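Local coordinates for designed helical repeat protein (Synthetic construct, PDB 5CWQ) that has no known natural function, being a de novo designed protein built to fold into a regular array of repeated, packed helices, at residues D90-I98 against E148-L159; L97-A108 against A123-A134. All blocks are in the same frame, centred on the assembly; numbering follows the deposited sequence.

Contact 1: residues D90-I98 against E148-L159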
loop_
_atom_site.group_PDB
_atom_site.type_symbol
_atom_site.label_atom_id
_atom_site.label_comp_id
_atom_site.label_asym_id
_atom_site.label_seq_id
_atom_site.Cartn_x
_atom_site.Cartn_y
_atom_site.Cartn_z
ATOM N N ASP A 90 7.382 -16.875 -2.008
ATOM C CA ASP A 90 7.549 -15.498 -2.462
ATOM C C ASP A 90 6.226 -14.830 -2.837
ATOM O O ASP A 90 6.079 -13.617 -2.684
ATOM C CB ASP A 90 8.508 -15.459 -3.655
ATOM C CG ASP A 90 9.909 -15.913 -3.288
ATOM O OD1 ASP A 90 10.416 -15.479 -2.233
ATOM O OD2 ASP A 90 10.501 -16.708 -4.048
ATOM N N GLU A 91 5.270 -15.614 -3.328
ATOM C CA GLU A 91 3.974 -15.071 -3.725
ATOM C C GLU A 91 3.207 -14.566 -2.509
ATOM O O GLU A 91 2.681 -13.453 -2.514
ATOM C CB GLU A 91 3.140 -16.119 -4.463
ATOM C CG GLU A 91 1.816 -15.574 -4.992
ATOM C CD GLU A 91 0.951 -16.635 -5.642
ATOM O OE1 GLU A 91 1.161 -17.835 -5.364
ATOM O OE2 GLU A 91 0.057 -16.265 -6.432
ATOM N N VAL A 92 3.138 -15.394 -1.473
ATOM C CA VAL A 92 2.478 -15.012 -0.233
ATOM C C VAL A 92 3.206 -13.832 0.405
ATOM O O VAL A 92 2.574 -12.927 0.951
ATOM C CB VAL A 92 2.417 -16.195 0.760
ATOM C CG1 VAL A 92 1.817 -15.765 2.095
ATOM C CG2 VAL A 92 1.615 -17.343 0.167
ATOM N N LEU A 93 4.533 -13.845 0.334
ATOM C CA LEU A 93 5.330 -12.744 0.863
ATOM C C LEU A 93 4.931 -11.435 0.194
ATOM O O LEU A 93 4.681 -10.437 0.868
ATOM C CB LEU A 93 6.827 -13.005 0.659
ATOM C CG LEU A 93 7.777 -11.863 1.045
ATOM C CD1 LEU A 93 7.607 -11.462 2.508
ATOM C CD2 LEU A 93 9.222 -12.259 0.758
ATOM N N ALA A 94 4.860 -11.450 -1.134
ATOM C CA ALA A 94 4.517 -10.258 -1.899
ATOM C C ALA A 94 3.124 -9.764 -1.527
ATOM O O ALA A 94 2.905 -8.563 -1.371
ATOM C CB ALA A 94 4.604 -10.542 -3.394
ATOM N N LEU A 95 2.188 -10.695 -1.379
ATOM C CA LEU A 95 0.824 -10.354 -0.986
ATOM C C LEU A 95 0.795 -9.725 0.406
ATOM O O LEU A 95 0.064 -8.765 0.645
ATOM C CB LEU A 95 -0.068 -11.598 -1.023
ATOM C CG LEU A 95 -0.330 -12.174 -2.417
ATOM C CD1 LEU A 95 -0.855 -13.600 -2.322
ATOM C CD2 LEU A 95 -1.305 -11.294 -3.182
ATOM N N ALA A 96 1.594 -10.269 1.319
ATOM C CA ALA A 96 1.679 -9.732 2.672
ATOM C C ALA A 96 2.228 -8.311 2.652
ATOM O O ALA A 96 1.771 -7.449 3.402
ATOM C CB ALA A 96 2.548 -10.625 3.548
ATOM N N LEU A 97 3.207 -8.071 1.786
ATOM C CA LEU A 97 3.819 -6.752 1.675
ATOM C C LEU A 97 2.830 -5.730 1.120
ATOM O O LEU A 97 2.874 -4.554 1.489
ATOM C CB LEU A 97 5.066 -6.813 0.794
ATOM C CG LEU A 97 6.258 -7.577 1.378
ATOM C CD1 LEU A 97 7.372 -7.702 0.351
ATOM C CD2 LEU A 97 6.781 -6.914 2.645
ATOM N N ILE A 98 1.940 -6.177 0.240
ATOM C CA ILE A 98 0.885 -5.310 -0.271
ATOM C C ILE A 98 -0.031 -4.903 0.880
ATOM O O ILE A 98 -0.405 -3.737 0.998
ATOM C CB ILE A 98 0.065 -5.996 -1.396
ATOM C CG1 ILE A 98 0.934 -6.187 -2.642
ATOM C CG2 ILE A 98 -1.185 -5.177 -1.756
ATOM C CD1 ILE A 98 0.318 -7.103 -3.695
ATOM N N GLU A 148 4.525 -12.869 -12.056
ATOM C CA GLU A 148 3.408 -12.576 -11.164
ATOM C C GLU A 148 3.908 -11.966 -9.859
ATOM O O GLU A 148 3.415 -10.925 -9.423
ATOM C CB GLU A 148 2.594 -13.836 -10.865
ATOM C CG GLU A 148 1.290 -13.555 -10.117
ATOM C CD GLU A 148 0.951 -14.606 -9.077
ATOM O OE1 GLU A 148 1.859 -15.037 -8.333
ATOM O OE2 GLU A 148 -0.232 -14.997 -8.998
ATOM N N VAL A 149 4.881 -12.628 -9.236
ATOM C CA VAL A 149 5.464 -12.143 -7.990
ATOM C C VAL A 149 6.075 -10.763 -8.199
ATOM O O VAL A 149 5.943 -9.886 -7.347
ATOM C CB VAL A 149 6.542 -13.111 -7.448
ATOM C CG1 VAL A 149 7.254 -12.518 -6.229
ATOM C CG2 VAL A 149 5.917 -14.448 -7.090
ATOM N N LEU A 150 6.738 -10.580 -9.335
ATOM C CA LEU A 150 7.333 -9.293 -9.673
ATOM C C LEU A 150 6.271 -8.203 -9.667
ATOM O O LEU A 150 6.450 -7.154 -9.047
ATOM C CB LEU A 150 8.019 -9.355 -11.040
ATOM C CG LEU A 150 8.500 -8.020 -11.622
ATOM C CD1 LEU A 150 9.429 -7.299 -10.660
ATOM C CD2 LEU A 150 9.192 -8.238 -12.960
ATOM N N ALA A 151 5.161 -8.465 -10.347
ATOM C CA ALA A 151 4.084 -7.489 -10.451
ATOM C C ALA A 151 3.485 -7.182 -9.080
ATOM O O ALA A 151 3.132 -6.038 -8.794
ATOM C CB ALA A 151 3.008 -7.988 -11.406
ATOM N N LEU A 152 3.377 -8.199 -8.231
ATOM C CA LEU A 152 2.839 -8.007 -6.888
ATOM C C LEU A 152 3.772 -7.137 -6.058
ATOM O O LEU A 152 3.325 -6.234 -5.348
ATOM C CB LEU A 152 2.615 -9.351 -6.193
ATOM C CG LEU A 152 1.469 -10.187 -6.763
ATOM C CD1 LEU A 152 1.492 -11.597 -6.188
ATOM C CD2 LEU A 152 0.124 -9.520 -6.500
ATOM N N ALA A 153 5.069 -7.407 -6.157
ATOM C CA ALA A 153 6.067 -6.611 -5.461
ATOM C C ALA A 153 6.014 -5.154 -5.916
ATOM O O ALA A 153 6.189 -4.246 -5.113
ATOM C CB ALA A 153 7.466 -7.192 -5.682
ATOM N N LEU A 154 5.757 -4.930 -7.202
ATOM C CA LEU A 154 5.707 -3.569 -7.733
ATOM C C LEU A 154 4.507 -2.802 -7.178
ATOM O O LEU A 154 4.574 -1.589 -6.976
ATOM C CB LEU A 154 5.657 -3.585 -9.264
ATOM C CG LEU A 154 6.943 -4.020 -9.973
ATOM C CD1 LEU A 154 6.714 -4.114 -11.471
ATOM C CD2 LEU A 154 8.102 -3.074 -9.676
ATOM N N ILE A 155 3.411 -3.514 -6.936
ATOM C CA ILE A 155 2.234 -2.918 -6.317
ATOM C C ILE A 155 2.577 -2.481 -4.897
ATOM O O ILE A 155 2.246 -1.370 -4.481
ATOM C CB ILE A 155 1.038 -3.901 -6.300
ATOM C CG1 ILE A 155 0.575 -4.196 -7.728
ATOM C CG2 ILE A 155 -0.131 -3.341 -5.489
ATOM C CD1 ILE A 155 -0.392 -5.368 -7.841
ATOM N N ALA A 156 3.251 -3.358 -4.158
ATOM C CA ALA A 156 3.659 -3.045 -2.795
ATOM C C ALA A 156 4.576 -1.825 -2.788
ATOM O O ALA A 156 4.460 -0.952 -1.928
ATOM C CB ALA A 156 4.352 -4.247 -2.153
ATOM N N ILE A 157 5.479 -1.767 -3.762
ATOM C CA ILE A 157 6.388 -0.635 -3.905
ATOM C C ILE A 157 5.619 0.653 -4.176
ATOM O O ILE A 157 5.866 1.672 -3.534
ATOM C CB ILE A 157 7.408 -0.887 -5.038
ATOM C CG1 ILE A 157 8.411 -1.955 -4.599
ATOM C CG2 ILE A 157 8.158 0.395 -5.411
ATOM C CD1 ILE A 157 9.280 -2.496 -5.716
ATOM N N ALA A 158 4.690 0.605 -5.127
ATOM C CA ALA A 158 3.921 1.786 -5.507
ATOM C C ALA A 158 3.094 2.310 -4.333
ATOM O O ALA A 158 3.005 3.520 -4.119
ATOM C CB ALA A 158 3.018 1.472 -6.700
ATOM N N LEU A 159 2.493 1.402 -3.570
ATOM C CA LEU A 159 1.731 1.795 -2.389
ATOM C C LEU A 159 2.638 2.490 -1.377
ATOM O O LEU A 159 2.257 3.492 -0.767
ATOM C CB LEU A 159 1.060 0.581 -1.744
ATOM C CG LEU A 159 -0.116 -0.025 -2.510
ATOM C CD1 LEU A 159 -0.478 -1.378 -1.918
ATOM C CD2 LEU A 159 -1.319 0.912 -2.493
#

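Contact 2: residues L97-A108 against A123-A134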
loop_
_atom_site.group_PDB
_atom_site.type_symbol
_atom_site.label_atom_id
_atom_site.label_comp_id
_atom_site.label_asym_id
_atom_site.label_seq_id
_atom_site.Cartn_x
_atom_site.Cartn_y
_atom_site.Cartn_z
ATOM N N LEU A 97 3.207 -8.071 1.786
ATOM C CA LEU A 97 3.819 -6.752 1.675
ATOM C C LEU A 97 2.830 -5.730 1.120
ATOM O O LEU A 97 2.874 -4.554 1.489
ATOM C CB LEU A 97 5.066 -6.813 0.794
ATOM C CG LEU A 97 6.258 -7.577 1.378
ATOM C CD1 LEU A 97 7.372 -7.702 0.351
ATOM C CD2 LEU A 97 6.781 -6.914 2.645
ATOM N N ILE A 98 1.940 -6.177 0.240
ATOM C CA ILE A 98 0.885 -5.310 -0.271
ATOM C C ILE A 98 -0.031 -4.903 0.880
ATOM O O ILE A 98 -0.405 -3.737 0.998
ATOM C CB ILE A 98 0.065 -5.996 -1.396
ATOM C CG1 ILE A 98 0.934 -6.187 -2.642
ATOM C CG2 ILE A 98 -1.185 -5.177 -1.756
ATOM C CD1 ILE A 98 0.318 -7.103 -3.695
ATOM N N ALA A 99 -0.383 -5.862 1.732
ATOM C CA ALA A 99 -1.237 -5.576 2.882
ATOM C C ALA A 99 -0.546 -4.595 3.824
ATOM O O ALA A 99 -1.167 -3.658 4.329
ATOM C CB ALA A 99 -1.592 -6.858 3.619
ATOM N N ILE A 100 0.745 -4.820 4.046
ATOM C CA ILE A 100 1.556 -3.946 4.887
ATOM C C ILE A 100 1.579 -2.529 4.320
ATOM O O ILE A 100 1.303 -1.565 5.032
ATOM C CB ILE A 100 3.003 -4.493 5.022
ATOM C CG1 ILE A 100 3.015 -5.706 5.956
ATOM C CG2 ILE A 100 3.963 -3.426 5.554
ATOM C CD1 ILE A 100 4.332 -6.479 5.974
ATOM N N ALA A 101 1.895 -2.415 3.034
ATOM C CA ALA A 101 2.035 -1.113 2.391
ATOM C C ALA A 101 0.719 -0.339 2.406
ATOM O O ALA A 101 0.705 0.877 2.619
ATOM C CB ALA A 101 2.537 -1.285 0.961
ATOM N N LEU A 102 -0.386 -1.041 2.184
ATOM C CA LEU A 102 -1.696 -0.401 2.172
ATOM C C LEU A 102 -2.079 0.064 3.576
ATOM O O LEU A 102 -2.708 1.108 3.743
ATOM C CB LEU A 102 -2.755 -1.354 1.613
ATOM C CG LEU A 102 -4.166 -0.786 1.417
ATOM C CD1 LEU A 102 -4.154 0.515 0.623
ATOM C CD2 LEU A 102 -5.054 -1.807 0.722
ATOM N N ALA A 103 -1.691 -0.713 4.583
ATOM C CA ALA A 103 -1.932 -0.338 5.972
ATOM C C ALA A 103 -1.122 0.901 6.341
ATOM O O ALA A 103 -1.613 1.785 7.044
ATOM C CB ALA A 103 -1.588 -1.490 6.900
ATOM N N VAL A 104 0.122 0.955 5.868
ATOM C CA VAL A 104 0.991 2.108 6.099
ATOM C C VAL A 104 0.413 3.354 5.439
ATOM O O VAL A 104 0.493 4.451 5.993
ATOM C CB VAL A 104 2.427 1.859 5.563
ATOM C CG1 VAL A 104 3.248 3.145 5.558
ATOM C CG2 VAL A 104 3.132 0.801 6.392
ATOM N N LEU A 105 -0.159 3.187 4.252
ATOM C CA LEU A 105 -0.763 4.304 3.542
ATOM C C LEU A 105 -1.929 4.849 4.359
ATOM O O LEU A 105 -2.120 6.062 4.457
ATOM C CB LEU A 105 -1.230 3.878 2.150
ATOM C CG LEU A 105 -1.897 4.967 1.302
ATOM C CD1 LEU A 105 -0.943 6.122 1.039
ATOM C CD2 LEU A 105 -2.395 4.388 -0.008
ATOM N N ALA A 106 -2.700 3.943 4.951
ATOM C CA ALA A 106 -3.806 4.333 5.813
ATOM C C ALA A 106 -3.282 5.106 7.021
ATOM O O ALA A 106 -3.865 6.115 7.415
ATOM C CB ALA A 106 -4.594 3.109 6.258
ATOM N N LEU A 107 -2.175 4.640 7.596
ATOM C CA LEU A 107 -1.563 5.322 8.733
ATOM C C LEU A 107 -1.102 6.725 8.348
ATOM O O LEU A 107 -1.210 7.663 9.137
ATOM C CB LEU A 107 -0.378 4.521 9.279
ATOM C CG LEU A 107 -0.696 3.202 9.989
ATOM C CD1 LEU A 107 0.587 2.440 10.280
ATOM C CD2 LEU A 107 -1.469 3.445 11.274
ATOM N N ALA A 108 -0.580 6.861 7.135
ATOM C CA ALA A 108 -0.120 8.152 6.638
ATOM C C ALA A 108 -1.291 9.120 6.480
ATOM O O ALA A 108 -1.213 10.273 6.904
ATOM C CB ALA A 108 0.605 7.976 5.315
ATOM N N ALA A 123 5.009 6.928 10.014
ATOM C CA ALA A 123 4.401 6.271 8.865
ATOM C C ALA A 123 5.358 6.284 7.677
ATOM O O ALA A 123 5.422 5.326 6.906
ATOM C CB ALA A 123 3.091 6.948 8.500
ATOM N N SER A 124 6.104 7.375 7.539
ATOM C CA SER A 124 7.062 7.516 6.451
ATOM C C SER A 124 8.210 6.528 6.622
ATOM O O SER A 124 8.719 5.977 5.648
ATOM C CB SER A 124 7.594 8.947 6.391
ATOM O OG SER A 124 8.380 9.149 5.231
ATOM N N GLU A 125 8.613 6.312 7.871
ATOM C CA GLU A 125 9.656 5.345 8.187
ATOM C C GLU A 125 9.190 3.926 7.874
ATOM O O GLU A 125 9.954 3.116 7.352
ATOM C CB GLU A 125 10.058 5.460 9.658
ATOM C CG GLU A 125 10.763 6.768 9.996
ATOM C CD GLU A 125 10.841 7.037 11.488
ATOM O OE1 GLU A 125 10.336 6.211 12.276
ATOM O OE2 GLU A 125 11.408 8.082 11.870
ATOM N N LYS A 126 7.933 3.632 8.197
ATOM C CA LYS A 126 7.349 2.332 7.882
ATOM C C LYS A 126 7.233 2.145 6.371
ATOM O O LYS A 126 7.458 1.050 5.852
ATOM C CB LYS A 126 5.972 2.188 8.536
ATOM C CG LYS A 126 6.014 2.037 10.050
ATOM C CD LYS A 126 4.617 1.845 10.622
ATOM C CE LYS A 126 4.653 1.609 12.121
ATOM N NZ LYS A 126 5.258 2.757 12.848
ATOM N N ALA A 127 6.878 3.220 5.672
ATOM C CA ALA A 127 6.764 3.190 4.220
ATOM C C ALA A 127 8.122 2.946 3.578
ATOM O O ALA A 127 8.233 2.214 2.592
ATOM C CB ALA A 127 6.164 4.492 3.708
ATOM N N GLN A 128 9.156 3.568 4.134
ATOM C CA GLN A 128 10.508 3.381 3.629
ATOM C C GLN A 128 10.953 1.936 3.845
ATOM O O GLN A 128 11.604 1.345 2.984
ATOM C CB GLN A 128 11.479 4.350 4.309
ATOM C CG GLN A 128 12.910 4.279 3.784
ATOM C CD GLN A 128 13.014 4.608 2.305
ATOM O OE1 GLN A 128 12.276 5.449 1.789
ATOM N NE2 GLN A 128 13.930 3.941 1.614
ATOM N N ARG A 129 10.590 1.372 4.994
ATOM C CA ARG A 129 10.945 -0.006 5.322
ATOM C C ARG A 129 10.342 -0.992 4.327
ATOM O O ARG A 129 11.058 -1.783 3.717
ATOM C CB ARG A 129 10.483 -0.363 6.736
ATOM C CG ARG A 129 11.337 0.219 7.852
ATOM C CD ARG A 129 10.670 0.003 9.205
ATOM N NE ARG A 129 11.405 0.623 10.304
ATOM C CZ ARG A 129 10.972 0.670 11.561
ATOM N NH1 ARG A 129 9.800 0.138 11.887
ATOM N NH2 ARG A 129 11.709 1.254 12.495
ATOM N N VAL A 130 9.024 -0.944 4.171
ATOM C CA VAL A 130 8.329 -1.887 3.306
ATOM C C VAL A 130 8.766 -1.695 1.853
ATOM O O VAL A 130 8.814 -2.654 1.078
ATOM C CB VAL A 130 6.793 -1.740 3.427
ATOM C CG1 VAL A 130 6.335 -0.380 2.926
ATOM C CG2 VAL A 130 6.086 -2.857 2.677
ATOM N N LEU A 131 9.093 -0.454 1.499
ATOM C CA LEU A 131 9.627 -0.146 0.177
ATOM C C LEU A 131 10.901 -0.943 -0.083
ATOM O O LEU A 131 11.060 -1.556 -1.139
ATOM C CB LEU A 131 9.907 1.352 0.048
ATOM C CG LEU A 131 10.715 1.805 -1.171
ATOM C CD1 LEU A 131 9.989 1.448 -2.453
ATOM C CD2 LEU A 131 10.980 3.296 -1.102
ATOM N N GLU A 132 11.807 -0.928 0.888
ATOM C CA GLU A 132 13.072 -1.637 0.763
ATOM C C GLU A 132 12.844 -3.145 0.689
ATOM O O GLU A 132 13.483 -3.837 -0.103
ATOM C CB GLU A 132 13.993 -1.288 1.932
ATOM C CG GLU A 132 14.493 0.152 1.902
ATOM C CD GLU A 132 15.156 0.581 3.198
ATOM O OE1 GLU A 132 15.226 -0.237 4.139
ATOM O OE2 GLU A 132 15.607 1.745 3.274
ATOM N N GLU A 133 11.923 -3.649 1.506
ATOM C CA GLU A 133 11.606 -5.074 1.496
ATOM C C GLU A 133 11.009 -5.485 0.155
ATOM O O GLU A 133 11.376 -6.514 -0.405
ATOM C CB GLU A 133 10.639 -5.424 2.629
ATOM C CG GLU A 133 11.234 -5.268 4.019
ATOM C CD GLU A 133 10.315 -5.784 5.111
ATOM O OE1 GLU A 133 9.769 -6.898 4.957
ATOM O OE2 GLU A 133 10.138 -5.075 6.124
ATOM N N ALA A 134 10.089 -4.674 -0.358
ATOM C CA ALA A 134 9.422 -4.978 -1.619
ATOM C C ALA A 134 10.400 -4.894 -2.789
ATOM O O ALA A 134 10.280 -5.641 -3.762
ATOM C CB ALA A 134 8.252 -4.035 -1.834
#

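Contact 1: residues D90-I98 against E148-L159
Helical segments 90-98 and 148-159 run in nearly the same direction, at 18°, and the closest approach of their axes is 8.3 Å. Along the backbones E91 pairs with V149, A94 with A153 and I98 with A156. The centre is close packed. A94 CB rests on L152 CB at 3.6 Å, and L97 CB meets A156 CB at 4.0 Å. L152 is a knob among E91, A94, L95 and I98. I98 returns the arrangement, sitting among L152, I155, A156 and L159. The I98 side chain crosses that of L152 at about a right angle, with I98 CD1 3.7 Å from L152 CD2. Its CG1 is anti to the carbonyl carbon (chi1 -68°), which directs CD1 over the backbone O of L152; CG2, the second branch, meets L159 CD1. Near the segment starts, V149 CG2 lies 3.9 Å from E91 CA. At the polar edge E91 OE2 stands 2.9 Å from E148 OE2, an approach of like charges with no hydrogen bond. The salt bridge from E91 OE2 to K34 probably eases it. This is reciprocal knobs-into-holes packing between parallel helices of a helical repeat fold, in which helix 90-114 lies beside helix 147-171.

Contact 2: residues L97-A108 against A123-A134
The carbonyl oxygen of A123 accepts the helical bond of A127, N to O 2.8 Å, and V104 packs against this turn from the facing helix. V104 CG1 lies 3.4 Å from A123 O and 3.7 Å from A127 CB, while V104 CG2 touches K126 CB. The helices are antiparallel, at 161°, and the segment axes approach to 9.1 Å. Helices 90-114 and 117-144, consecutive and briefly connected, form a helical hairpin of the repeat fold. Farther along, V130 of the second helix packs on the first. Its CG2 is anti to the backbone N and reaches across to I100 CG2 at 3.6 Å, while CG1 takes the crowded position (chi1 65°). V130 CG2 also borders L97 O and A101 CB. The branches of L97 divide this end: CD1 lies 3.9 Å from A134 CA, and CD2 lies 3.8 Å from E133 OE1, which is salt-bridged to R85. An alanine in place of L97 removes both branches and is likely to open a gap beside V130 and A134. At the other end A123 CB fits against A108 CA. The aliphatic part of K126 packs while its amine leads away, and E133 lies at the rim. Shape and apolar packing hold the helices here, without cross-segment hydrogen bonds.

Both contacts are largely buried and both use helix 90-114, with L97 and I98 common to the two. Contact 2 joins it to helix 117-144, the next in sequence, across an antiparallel pairing. Contact 1 joins it to helix 147-171, which runs almost parallel, and contact 2 is nested inside the loop that contact 1 closes. The contacts also touch: I157 CG1 lies 3.5 Å from A134 CB, and L159 packs on A101. Their centres are about 12 Å apart. Contact 2 is the deeper, centred about 6 Å from the centre of the chain against about 10 Å for contact 1. Their chemistry differs at the edge. Contact 1 brings two glutamates together near K34, whereas contact 2 places an aliphatic chain beside the salt-bridged E133.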